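Local coordinates for protein leucyl aminopeptidase (Trypanosoma brucei brucei, PDB 5NTD) that probably removes amino-terminal residues, leucine above all, from peptides as an M17-family metalloaminopeptidase with two manganese ions and the inhibitor bestatin bound at its active site, at residues 201-205 with 324-329; 282-287 with 391-397; 319-323 with 335-339; 431-437 with 510-516. All coordinates share one frame; numbering follows the deposited sequence.

Contact 1: 201-205 with 324-329; sequences AVATS and LTAVRL
Ser205 and Thr325 meet hydroxyl to hydroxyl: Ser205 OG lies 2.6 Å from Thr325 OG1 in a short hydrogen bond whose direction is open. Thr325 holds OG1 beside its own backbone N (chi1 -64°), which sends the hydroxyl across to the serine and turns CG2 to the side of Val202. Both hydroxyls also lie within hydrogen-bonding range of Cys321 O, one turn earlier on the second helix; two protons serve three possible links in this small buried cluster of polar atoms, and which are made is unsettled. This is an antiparallel helix pair of an alpha/beta fold, helix 196-214 running against helix 314-328 at 156° with the segment axes 9.6 Å apart. Toward the partly exposed side the join becomes looser and wetter. A water donates to Ala201 O at 2.7 Å and to Ser205 OG, and accepts from Arg328 NH1 at 2.8 Å, lying in the guanidinium plane at its edge. The arginine, extended from CG to NE, reaches this water while Thr204 CG2 touches NH1 at 3.5 Å, the two side chains roughly perpendicular. At the far end Leu329 CD2 rests on Ala201 CB, 3.7 Å away.

Contact 2: 282-287 with 391-397; sequences KKVSLV and FTPDVVI
Val284, Ser285 and Leu286 pair in parallel with Val395, Val396 and Ile397, the strand axes 4.8 Å apart and 20° from parallel. The ladder is regular: Ser285 N gives to Val395 O, Ser285 O takes from Ile397 N at 2.9 Å, and Val287 N gives to Ile397 O. At its start the carbonyl oxygen of Lys283 is gripped twice, by Asp394 N at 2.7 Å and by Val395 N at 3.2 Å. Asp394 adds a side-chain bond, OD2 accepting from Lys283 N at 2.9 Å on its anti side, 27° out of the carboxylate plane, so the entry to the strand pair is clasped from backbone and side chain together. These are inner strands of the mixed sheet of the catalytic domain, with strand 334-344 flanking 283-291 on its other edge. On the face carrying Val284, Leu286 and Ile397, Ile397 CD1 reaches Val284 CG1 at 4.0 Å and Leu286 CD2, and the leucine and isoleucine run alongside each other with the same heading under helix 511-519. Ser285 is turned to the other face, covered by helix 374-387; its OG, bonded to Ser336 OG, touches Pro393 CB and CG, both at 3.4 Å. With CG held between its own N and carbonyl carbon (chi1 68°), Phe391 swings its ring back over the strand, where CD2 meets Lys283 CD at 3.8 Å as the two side chains overlap lengthwise with opposed headings.

Contact 3: 319-323 with 335-339; sequences VFCGF and LSCTL
Cys337 is the hub on which Val319 and Phe323 close from the helix. Its SG, anti to the backbone N (chi1 178°), points into the helix surface and lies 3.7 Å from Val319 CG2 and 3.6 Å from Val319 O. The CB of the same cysteine touches Phe323 CD1 at 3.6 Å, while the sulfur makes a longer, oblique approach to that ring, 5.2 Å from SG to the ring centroid and 37° off the normal. On one flank Leu335 CD1 meets Phe323 CD1 at 3.9 Å, leucine and ring reaching past one another from the two backbones. On the other, Leu339 CD2 reaches back to Val319 CG2 at 3.8 Å and to Phe320 CB at 4.1 Å. One shell out, Phe238 packs edge-to-face with the Phe323 ring, and strand 268-274 supports both phenylalanines through Leu272. Ser336 and Thr338 face away from the helix, Thr338 OG1 bonding to Thr271 OG1. The connection between the parallel neighbours 283-291 and 334-344 includes helix 314-328, an elaborated beta-alpha-beta crossover; the helix runs at 153° to the strand it precedes. Across the interface the chemistry is mostly apolar, with one sulfur beside a backbone carbonyl, which implies that the helix is seated here by shape and burial, while the hydroxyls of Ser336 and Thr338 and the backbone of Leu335 to Thr338 find polar partners in the neighbouring strands.

Contact 4: 431-437 with 510-516; sequences AGRESGE and GPALLTE
Gly510, at the N-cap position of the last helix, gives its N-H to Glu437 OE1 at 2.8 Å. Pro511 turns away, and Ala512 lays CB against Glu437 OE2 at 3.4 Å. Leu513 returns to the carboxylate with its backbone: N bonds to the same OE1 at 3.0 Å. The two donors come one from each face of the carboxylate, more than 50° out of its plane, so one oxygen ties down the opening turn; the helix N-terminus and Arg159, salt-bridged to OE2, would probably both favour the negative charge. The side chain of Leu513 reaches the other helix, CD1 lying 3.4 Å from Gly432 N and 4.0 Å from Ala431 CB. Ser435 sits close to Leu513 CA; its OG donates to Ala431 O and, in an ST turn, accepts from Glu437 N, shaping the approach of Glu437. Glu516, bent at chi2 (62°), sets CG 3.6 Å from Ala431 O; its carboxylate passes Glu434 CB and is salt-bridged to Arg519 and Lys520. The segments cross at 114°. Helix 511-519 is wedged between neighbours, Pro511 against helix 314-328, Leu513 and Leu514 on strand 395-400, and Glu516 touching helix 150-158.

How the contacts relate
Helix 314-328 serves two of the contacts: contact 3 uses its middle and contact 1 its end, and the two meet where Ala326 CB packs 3.5 Å from Leu335 CD1. Contacts 2 and 3 share the sheet, with centres 10 Å apart and Leu286 N bonded to Ser336 O at 2.7 Å. Contact 4 meets contacts 2 and 3 through Leu514, whose CD1 lies 3.8 Å from Val319 CA and whose CD2 lies 4.0 Å from Ile397 CD1, and contact 1 through Thr515, OG1 lying 3.4 Å from Thr325 CG2. Contacts 1 and 2 do not touch. Closest in sequence to the metals is contact 2: strand 283-291 goes on to manganese-site Lys289, and the Val287 side chain is about 14 Å from a manganese ion.

Contact 1: 201-205 with 324-329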
loop_
_atom_site.group_PDB
_atom_site.type_symbol
_atom_site.label_atom_id
_atom_site.label_comp_id
_atom_site.label_asym_id
_atom_site.label_seq_id
_atom_site.Cartn_x
_atom_site.Cartn_y
_atom_site.Cartn_z
ATOM N N ALA G 201 16.348 46.065 1.939
ATOM C CA ALA G 201 15.012 45.784 2.511
ATOM C C ALA G 201 14.374 44.537 1.863
ATOM O O ALA G 201 13.807 43.675 2.548
ATOM C CB ALA G 201 14.089 46.957 2.364
ATOM N N VAL G 202 14.529 44.433 0.558
ATOM C CA VAL G 202 14.045 43.243 -0.209
ATOM C C VAL G 202 14.764 41.964 0.232
ATOM O O VAL G 202 14.151 40.955 0.520
ATOM C CB VAL G 202 14.231 43.429 -1.733
ATOM C CG1 VAL G 202 13.943 42.149 -2.502
ATOM C CG2 VAL G 202 13.305 44.525 -2.213
ATOM N N ALA G 203 16.080 42.058 0.264
ATOM C CA ALA G 203 16.911 40.919 0.679
ATOM C C ALA G 203 16.588 40.504 2.098
ATOM O O ALA G 203 16.507 39.312 2.426
ATOM C CB ALA G 203 18.368 41.251 0.577
ATOM N N THR G 204 16.357 41.495 2.937
ATOM C CA THR G 204 15.979 41.232 4.345
ATOM C C THR G 204 14.669 40.427 4.416
ATOM O O THR G 204 14.553 39.485 5.203
ATOM C CB THR G 204 15.855 42.552 5.136
ATOM O OG1 THR G 204 17.114 43.225 5.054
ATOM C CG2 THR G 204 15.503 42.299 6.619
ATOM N N SER G 205 13.686 40.836 3.621
ATOM C CA SER G 205 12.381 40.162 3.610
ATOM C C SER G 205 12.482 38.728 3.050
ATOM O O SER G 205 11.846 37.820 3.548
ATOM C CB SER G 205 11.353 40.957 2.843
ATOM O OG SER G 205 10.734 41.913 3.702
ATOM N N LEU G 324 5.873 43.630 5.017
ATOM C CA LEU G 324 6.975 44.358 5.707
ATOM C C LEU G 324 7.761 45.202 4.721
ATOM O O LEU G 324 8.086 46.357 5.001
ATOM C CB LEU G 324 7.942 43.440 6.426
ATOM C CG LEU G 324 7.388 42.735 7.667
ATOM C CD1 LEU G 324 8.501 41.905 8.295
ATOM C CD2 LEU G 324 6.804 43.717 8.678
ATOM N N THR G 325 8.039 44.644 3.550
ATOM C CA THR G 325 8.779 45.388 2.547
ATOM C C THR G 325 8.009 46.627 2.121
ATOM O O THR G 325 8.575 47.711 1.987
ATOM C CB THR G 325 9.074 44.537 1.329
ATOM O OG1 THR G 325 9.937 43.482 1.750
ATOM C CG2 THR G 325 9.800 45.367 0.252
ATOM N N ALA G 326 6.719 46.462 1.887
ATOM C CA ALA G 326 5.864 47.578 1.490
ATOM C C ALA G 326 5.898 48.692 2.557
ATOM O O ALA G 326 5.898 49.882 2.202
ATOM C CB ALA G 326 4.439 47.134 1.264
ATOM N N VAL G 327 5.894 48.297 3.837
ATOM C CA VAL G 327 5.921 49.284 4.937
ATOM C C VAL G 327 7.285 49.968 4.986
ATOM O O VAL G 327 7.403 51.195 5.032
ATOM C CB VAL G 327 5.633 48.667 6.294
ATOM C CG1 VAL G 327 5.856 49.687 7.409
ATOM C CG2 VAL G 327 4.198 48.164 6.330
ATOM N N ARG G 328 8.317 49.161 4.937
ATOM C CA ARG G 328 9.684 49.691 5.012
ATOM C C ARG G 328 10.037 50.617 3.834
ATOM O O ARG G 328 10.695 51.633 4.043
ATOM C CB ARG G 328 10.721 48.586 5.117
ATOM C CG ARG G 328 10.825 48.050 6.513
ATOM C CD ARG G 328 11.668 46.797 6.563
ATOM N NE ARG G 328 12.157 46.547 7.919
ATOM C CZ ARG G 328 12.660 45.381 8.355
ATOM N NH1 ARG G 328 12.770 44.321 7.531
ATOM N NH2 ARG G 328 13.058 45.280 9.615
ATOM N N LEU G 329 9.612 50.266 2.632
ATOM C CA LEU G 329 9.837 51.111 1.437
ATOM C C LEU G 329 8.732 52.115 1.161
ATOM O O LEU G 329 8.821 52.884 0.210
ATOM C CB LEU G 329 10.012 50.265 0.190
ATOM C CG LEU G 329 11.153 49.239 0.286
ATOM C CD1 LEU G 329 11.325 48.551 -1.054
ATOM C CD2 LEU G 329 12.459 49.899 0.738
HETATM O O HOH W 1 12.339 44.224 4.743
#

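Contact 2: 282-287 with 391-397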
loop_
_atom_site.group_PDB
_atom_site.type_symbol
_atom_site.label_atom_id
_atom_site.label_comp_id
_atom_site.label_asym_id
_atom_site.label_seq_id
_atom_site.Cartn_x
_atom_site.Cartn_y
_atom_site.Cartn_z
ATOM N N LYS G 282 -3.908 51.604 -5.133
ATOM C CA LYS G 282 -4.749 50.412 -5.033
ATOM C C LYS G 282 -4.943 50.024 -3.594
ATOM O O LYS G 282 -4.097 50.252 -2.740
ATOM C CB LYS G 282 -4.072 49.211 -5.750
ATOM C CG LYS G 282 -5.004 48.219 -6.437
ATOM C CD LYS G 282 -5.732 48.904 -7.575
ATOM C CE LYS G 282 -5.535 48.211 -8.893
ATOM N NZ LYS G 282 -6.060 49.100 -9.961
ATOM N N LYS G 283 -6.053 49.368 -3.346
ATOM C CA LYS G 283 -6.278 48.696 -2.045
ATOM C C LYS G 283 -6.196 47.175 -2.230
ATOM O O LYS G 283 -6.984 46.572 -2.980
ATOM C CB LYS G 283 -7.625 49.076 -1.449
ATOM C CG LYS G 283 -7.854 50.570 -1.362
ATOM C CD LYS G 283 -9.075 50.871 -0.498
ATOM C CE LYS G 283 -9.829 52.128 -0.921
ATOM N NZ LYS G 283 -11.109 51.727 -1.594
ATOM N N VAL G 284 -5.239 46.574 -1.535
ATOM C CA VAL G 284 -4.946 45.161 -1.689
ATOM C C VAL G 284 -5.006 44.475 -0.341
ATOM O O VAL G 284 -4.372 44.890 0.603
ATOM C CB VAL G 284 -3.562 44.921 -2.315
ATOM C CG1 VAL G 284 -3.314 43.442 -2.501
ATOM C CG2 VAL G 284 -3.445 45.615 -3.650
ATOM N N SER G 285 -5.751 43.383 -0.295
ATOM C CA SER G 285 -5.809 42.487 0.880
ATOM C C SER G 285 -5.042 41.211 0.615
ATOM O O SER G 285 -5.312 40.489 -0.352
ATOM C CB SER G 285 -7.222 42.141 1.260
ATOM O OG SER G 285 -7.881 43.252 1.842
ATOM N N LEU G 286 -4.077 40.961 1.474
ATOM C CA LEU G 286 -3.273 39.759 1.419
ATOM C C LEU G 286 -3.804 38.775 2.437
ATOM O O LEU G 286 -4.107 39.148 3.567
ATOM C CB LEU G 286 -1.802 40.032 1.734
ATOM C CG LEU G 286 -1.140 41.132 0.903
ATOM C CD1 LEU G 286 0.263 41.425 1.429
ATOM C CD2 LEU G 286 -1.051 40.741 -0.567
ATOM N N VAL G 287 -3.858 37.506 2.047
ATOM C CA VAL G 287 -4.270 36.421 2.960
ATOM C C VAL G 287 -3.300 35.237 2.813
ATOM O O VAL G 287 -3.078 34.766 1.739
ATOM C CB VAL G 287 -5.690 35.955 2.644
ATOM C CG1 VAL G 287 -6.151 34.923 3.665
ATOM C CG2 VAL G 287 -6.637 37.135 2.655
ATOM N N PHE G 391 -12.052 48.913 5.020
ATOM C CA PHE G 391 -12.161 49.166 3.577
ATOM C C PHE G 391 -12.487 47.870 2.859
ATOM O O PHE G 391 -12.351 46.783 3.420
ATOM C CB PHE G 391 -10.862 49.734 3.034
ATOM C CG PHE G 391 -9.714 48.746 3.055
ATOM C CD1 PHE G 391 -8.927 48.598 4.179
ATOM C CD2 PHE G 391 -9.401 48.013 1.916
ATOM C CE1 PHE G 391 -7.850 47.724 4.187
ATOM C CE2 PHE G 391 -8.323 47.134 1.905
ATOM C CZ PHE G 391 -7.552 46.981 3.046
ATOM N N THR G 392 -12.886 48.001 1.606
ATOM C CA THR G 392 -13.104 46.844 0.727
ATOM C C THR G 392 -11.985 46.830 -0.297
ATOM O O THR G 392 -11.793 47.804 -0.990
ATOM C CB THR G 392 -14.454 46.915 -0.001
ATOM O OG1 THR G 392 -15.504 46.980 0.973
ATOM C CG2 THR G 392 -14.704 45.652 -0.853
ATOM N N PRO G 393 -11.238 45.707 -0.414
ATOM C CA PRO G 393 -10.102 45.714 -1.307
ATOM C C PRO G 393 -10.497 45.644 -2.754
ATOM O O PRO G 393 -11.551 45.140 -3.095
ATOM C CB PRO G 393 -9.356 44.444 -0.921
ATOM C CG PRO G 393 -10.407 43.535 -0.414
ATOM C CD PRO G 393 -11.332 44.438 0.331
ATOM N N ASP G 394 -9.618 46.176 -3.586
ATOM C CA ASP G 394 -9.752 46.086 -5.034
ATOM C C ASP G 394 -9.270 44.731 -5.505
ATOM O O ASP G 394 -9.705 44.233 -6.537
ATOM C CB ASP G 394 -8.918 47.166 -5.745
ATOM C CG ASP G 394 -9.337 48.587 -5.347
ATOM O OD1 ASP G 394 -10.557 48.878 -5.362
ATOM O OD2 ASP G 394 -8.428 49.377 -4.982
ATOM N N VAL G 395 -8.291 44.222 -4.787
ATOM C CA VAL G 395 -7.609 42.993 -5.151
ATOM C C VAL G 395 -7.390 42.191 -3.895
ATOM O O VAL G 395 -6.939 42.714 -2.889
ATOM C CB VAL G 395 -6.233 43.244 -5.795
ATOM C CG1 VAL G 395 -5.557 41.930 -6.146
ATOM C CG2 VAL G 395 -6.370 44.091 -7.045
ATOM N N VAL G 396 -7.692 40.902 -3.982
ATOM C CA VAL G 396 -7.382 39.947 -2.905
ATOM C C VAL G 396 -6.348 38.964 -3.430
ATOM O O VAL G 396 -6.531 38.370 -4.490
ATOM C CB VAL G 396 -8.587 39.155 -2.437
ATOM C CG1 VAL G 396 -8.181 38.089 -1.425
ATOM C CG2 VAL G 396 -9.597 40.067 -1.809
ATOM N N ILE G 397 -5.253 38.836 -2.686
ATOM C CA ILE G 397 -4.208 37.880 -3.019
ATOM C C ILE G 397 -4.081 36.920 -1.872
ATOM O O ILE G 397 -3.769 37.325 -0.738
ATOM C CB ILE G 397 -2.838 38.525 -3.243
ATOM C CG1 ILE G 397 -2.908 39.592 -4.325
ATOM C CG2 ILE G 397 -1.797 37.472 -3.633
ATOM C CD1 ILE G 397 -1.632 40.402 -4.448
HETATM O O HOH W 2 -13.485 51.048 0.703
#

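Contact 3: 319-323 with 335-339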
loop_
_atom_site.group_PDB
_atom_site.type_symbol
_atom_site.label_atom_id
_atom_site.label_comp_id
_atom_site.label_asym_id
_atom_site.label_seq_id
_atom_site.Cartn_x
_atom_site.Cartn_y
_atom_site.Cartn_z
ATOM N N VAL G 319 3.342 36.565 2.489
ATOM C CA VAL G 319 2.522 37.768 2.583
ATOM C C VAL G 319 2.990 38.677 3.724
ATOM O O VAL G 319 2.997 39.895 3.600
ATOM C CB VAL G 319 1.018 37.495 2.712
ATOM C CG1 VAL G 319 0.523 36.761 1.475
ATOM C CG2 VAL G 319 0.653 36.741 3.974
ATOM N N PHE G 320 3.386 38.075 4.819
ATOM C CA PHE G 320 3.900 38.844 5.955
ATOM C C PHE G 320 5.097 39.678 5.538
ATOM O O PHE G 320 5.179 40.861 5.804
ATOM C CB PHE G 320 4.292 37.939 7.113
ATOM C CG PHE G 320 4.854 38.672 8.290
ATOM C CD1 PHE G 320 4.121 39.667 8.917
ATOM C CD2 PHE G 320 6.122 38.366 8.795
ATOM C CE1 PHE G 320 4.630 40.336 10.029
ATOM C CE2 PHE G 320 6.638 39.033 9.896
ATOM C CZ PHE G 320 5.888 40.031 10.511
ATOM N N CYS G 321 6.058 39.036 4.888
ATOM C CA CYS G 321 7.315 39.706 4.542
ATOM C C CYS G 321 7.127 40.693 3.383
ATOM O O CYS G 321 7.792 41.721 3.324
ATOM C CB CYS G 321 8.407 38.709 4.277
ATOM S SG CYS G 321 8.879 37.767 5.765
ATOM N N GLY G 322 6.255 40.368 2.461
ATOM C CA GLY G 322 5.907 41.290 1.360
ATOM C C GLY G 322 5.278 42.560 1.926
ATOM O O GLY G 322 5.552 43.671 1.498
ATOM N N PHE G 323 4.416 42.350 2.913
ATOM C CA PHE G 323 3.827 43.438 3.699
ATOM C C PHE G 323 4.930 44.281 4.353
ATOM O O PHE G 323 4.897 45.504 4.296
ATOM C CB PHE G 323 2.894 42.898 4.741
ATOM C CG PHE G 323 2.252 43.948 5.593
ATOM C CD1 PHE G 323 1.032 44.488 5.249
ATOM C CD2 PHE G 323 2.816 44.314 6.799
ATOM C CE1 PHE G 323 0.387 45.397 6.081
ATOM C CE2 PHE G 323 2.189 45.227 7.638
ATOM C CZ PHE G 323 0.972 45.767 7.279
ATOM N N LEU G 335 -2.675 48.275 2.243
ATOM C CA LEU G 335 -2.601 46.832 2.467
ATOM C C LEU G 335 -3.257 46.376 3.727
ATOM O O LEU G 335 -3.073 46.978 4.781
ATOM C CB LEU G 335 -1.134 46.366 2.570
ATOM C CG LEU G 335 -0.298 46.390 1.297
ATOM C CD1 LEU G 335 1.132 46.028 1.642
ATOM C CD2 LEU G 335 -0.859 45.415 0.276
ATOM N N SER G 336 -3.979 45.274 3.616
ATOM C CA SER G 336 -4.245 44.393 4.791
ATOM C C SER G 336 -3.467 43.106 4.552
ATOM O O SER G 336 -3.229 42.711 3.417
ATOM C CB SER G 336 -5.716 44.088 4.987
ATOM O OG SER G 336 -6.235 43.371 3.878
ATOM N N CYS G 337 -3.031 42.516 5.630
ATOM C CA CYS G 337 -2.310 41.243 5.595
ATOM C C CYS G 337 -2.837 40.355 6.701
ATOM O O CYS G 337 -2.629 40.595 7.881
ATOM C CB CYS G 337 -0.816 41.441 5.778
ATOM S SG CYS G 337 0.108 39.876 5.809
ATOM N N THR G 338 -3.586 39.355 6.281
ATOM C CA THR G 338 -4.276 38.452 7.216
ATOM C C THR G 338 -3.537 37.107 7.233
ATOM O O THR G 338 -3.450 36.406 6.230
ATOM C CB THR G 338 -5.761 38.306 6.863
ATOM O OG1 THR G 338 -6.417 39.572 7.048
ATOM C CG2 THR G 338 -6.440 37.266 7.749
ATOM N N LEU G 339 -3.001 36.784 8.390
ATOM C CA LEU G 339 -2.294 35.527 8.620
ATOM C C LEU G 339 -3.255 34.528 9.260
ATOM O O LEU G 339 -3.803 34.767 10.331
ATOM C CB LEU G 339 -1.102 35.716 9.526
ATOM C CG LEU G 339 -0.145 36.841 9.141
ATOM C CD1 LEU G 339 0.936 36.932 10.208
ATOM C CD2 LEU G 339 0.479 36.627 7.773
#

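Contact 4: 431-437 with 510-516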
loop_
_atom_site.group_PDB
_atom_site.type_symbol
_atom_site.label_atom_id
_atom_site.label_comp_id
_atom_site.label_asym_id
_atom_site.label_seq_id
_atom_site.Cartn_x
_atom_site.Cartn_y
_atom_site.Cartn_z
ATOM N N ALA G 431 5.118 40.113 -12.888
ATOM C CA ALA G 431 5.858 40.304 -11.638
ATOM C C ALA G 431 6.762 39.107 -11.280
ATOM O O ALA G 431 7.875 39.254 -10.788
ATOM C CB ALA G 431 4.897 40.570 -10.492
ATOM N N GLY G 432 6.267 37.919 -11.571
ATOM C CA GLY G 432 7.075 36.712 -11.414
ATOM C C GLY G 432 8.322 36.672 -12.301
ATOM O O GLY G 432 9.407 36.274 -11.837
ATOM N N ARG G 433 8.156 37.038 -13.564
ATOM C CA ARG G 433 9.263 37.052 -14.516
ATOM C C ARG G 433 10.309 38.114 -14.185
ATOM O O ARG G 433 11.495 37.913 -14.367
ATOM C CB ARG G 433 8.762 37.216 -15.936
ATOM C CG ARG G 433 8.179 35.945 -16.542
ATOM C CD ARG G 433 7.780 36.100 -18.014
ATOM N NE ARG G 433 6.330 36.314 -18.135
ATOM C CZ ARG G 433 5.693 37.461 -18.397
ATOM N NH1 ARG G 433 6.349 38.603 -18.635
ATOM N NH2 ARG G 433 4.372 37.438 -18.414
ATOM N N GLU G 434 9.835 39.257 -13.724
ATOM C CA GLU G 434 10.721 40.373 -13.344
ATOM C C GLU G 434 11.458 40.092 -12.037
ATOM O O GLU G 434 12.654 40.308 -11.933
ATOM C CB GLU G 434 9.951 41.683 -13.189
ATOM C CG GLU G 434 9.555 42.324 -14.508
ATOM C CD GLU G 434 10.759 42.856 -15.287
ATOM O OE1 GLU G 434 11.621 43.550 -14.677
ATOM O OE2 GLU G 434 10.801 42.610 -16.507
ATOM N N SER G 435 10.716 39.610 -11.038
ATOM C CA SER G 435 11.292 39.316 -9.708
ATOM C C SER G 435 12.148 38.065 -9.673
ATOM O O SER G 435 12.947 37.877 -8.769
ATOM C CB SER G 435 10.201 39.162 -8.670
ATOM O OG SER G 435 9.419 37.980 -8.910
ATOM N N GLY G 436 11.933 37.184 -10.626
ATOM C CA GLY G 436 12.548 35.833 -10.596
ATOM C C GLY G 436 11.711 34.772 -9.868
ATOM O O GLY G 436 11.970 33.580 -9.974
ATOM N N GLU G 437 10.726 35.231 -9.100
ATOM C CA GLU G 437 9.837 34.350 -8.293
ATOM C C GLU G 437 8.657 33.944 -9.157
ATOM O O GLU G 437 7.543 34.471 -9.067
ATOM C CB GLU G 437 9.477 35.011 -6.979
ATOM C CG GLU G 437 10.743 35.174 -6.134
ATOM C CD GLU G 437 10.566 35.785 -4.767
ATOM O OE1 GLU G 437 9.440 36.151 -4.417
ATOM O OE2 GLU G 437 11.592 35.885 -4.038
ATOM N N GLY G 510 8.207 34.456 -2.530
ATOM C CA GLY G 510 6.903 35.108 -2.347
ATOM C C GLY G 510 6.968 36.606 -2.112
ATOM O O GLY G 510 6.266 37.379 -2.788
ATOM N N PRO G 511 7.769 37.047 -1.144
ATOM C CA PRO G 511 7.801 38.482 -0.836
ATOM C C PRO G 511 8.242 39.389 -1.976
ATOM O O PRO G 511 7.589 40.374 -2.262
ATOM C CB PRO G 511 8.782 38.564 0.323
ATOM C CG PRO G 511 8.629 37.247 0.996
ATOM C CD PRO G 511 8.450 36.265 -0.116
ATOM N N ALA G 512 9.311 39.029 -2.651
ATOM C CA ALA G 512 9.810 39.818 -3.787
ATOM C C ALA G 512 8.795 39.851 -4.934
ATOM O O ALA G 512 8.636 40.854 -5.621
ATOM C CB ALA G 512 11.137 39.293 -4.289
ATOM N N LEU G 513 8.131 38.727 -5.152
ATOM C CA LEU G 513 7.022 38.639 -6.135
ATOM C C LEU G 513 5.980 39.733 -5.842
ATOM O O LEU G 513 5.601 40.491 -6.722
ATOM C CB LEU G 513 6.337 37.273 -6.085
ATOM C CG LEU G 513 5.081 37.057 -6.940
ATOM C CD1 LEU G 513 5.397 37.234 -8.408
ATOM C CD2 LEU G 513 4.550 35.665 -6.675
ATOM N N LEU G 514 5.549 39.789 -4.596
ATOM C CA LEU G 514 4.579 40.788 -4.170
ATOM C C LEU G 514 5.124 42.235 -4.342
ATOM O O LEU G 514 4.422 43.118 -4.807
ATOM C CB LEU G 514 4.180 40.591 -2.720
ATOM C CG LEU G 514 3.346 39.360 -2.401
ATOM C CD1 LEU G 514 3.135 39.225 -0.902
ATOM C CD2 LEU G 514 1.994 39.434 -3.111
ATOM N N THR G 515 6.365 42.436 -3.938
ATOM C CA THR G 515 6.971 43.737 -4.023
ATOM C C THR G 515 6.926 44.226 -5.471
ATOM O O THR G 515 6.527 45.348 -5.742
ATOM C CB THR G 515 8.402 43.730 -3.500
ATOM O OG1 THR G 515 8.375 43.375 -2.108
ATOM C CG2 THR G 515 9.032 45.128 -3.631
ATOM N N GLU G 516 7.294 43.340 -6.385
ATOM C CA GLU G 516 7.337 43.663 -7.802
ATOM C C GLU G 516 5.929 43.881 -8.327
ATOM O O GLU G 516 5.671 44.814 -9.108
ATOM C CB GLU G 516 8.071 42.591 -8.567
ATOM C CG GLU G 516 8.112 42.798 -10.075
ATOM C CD GLU G 516 8.832 44.083 -10.504
ATOM O OE1 GLU G 516 9.711 44.571 -9.757
ATOM O OE2 GLU G 516 8.488 44.613 -11.590
HETATM O O HOH W 3 11.682 36.989 -1.908
#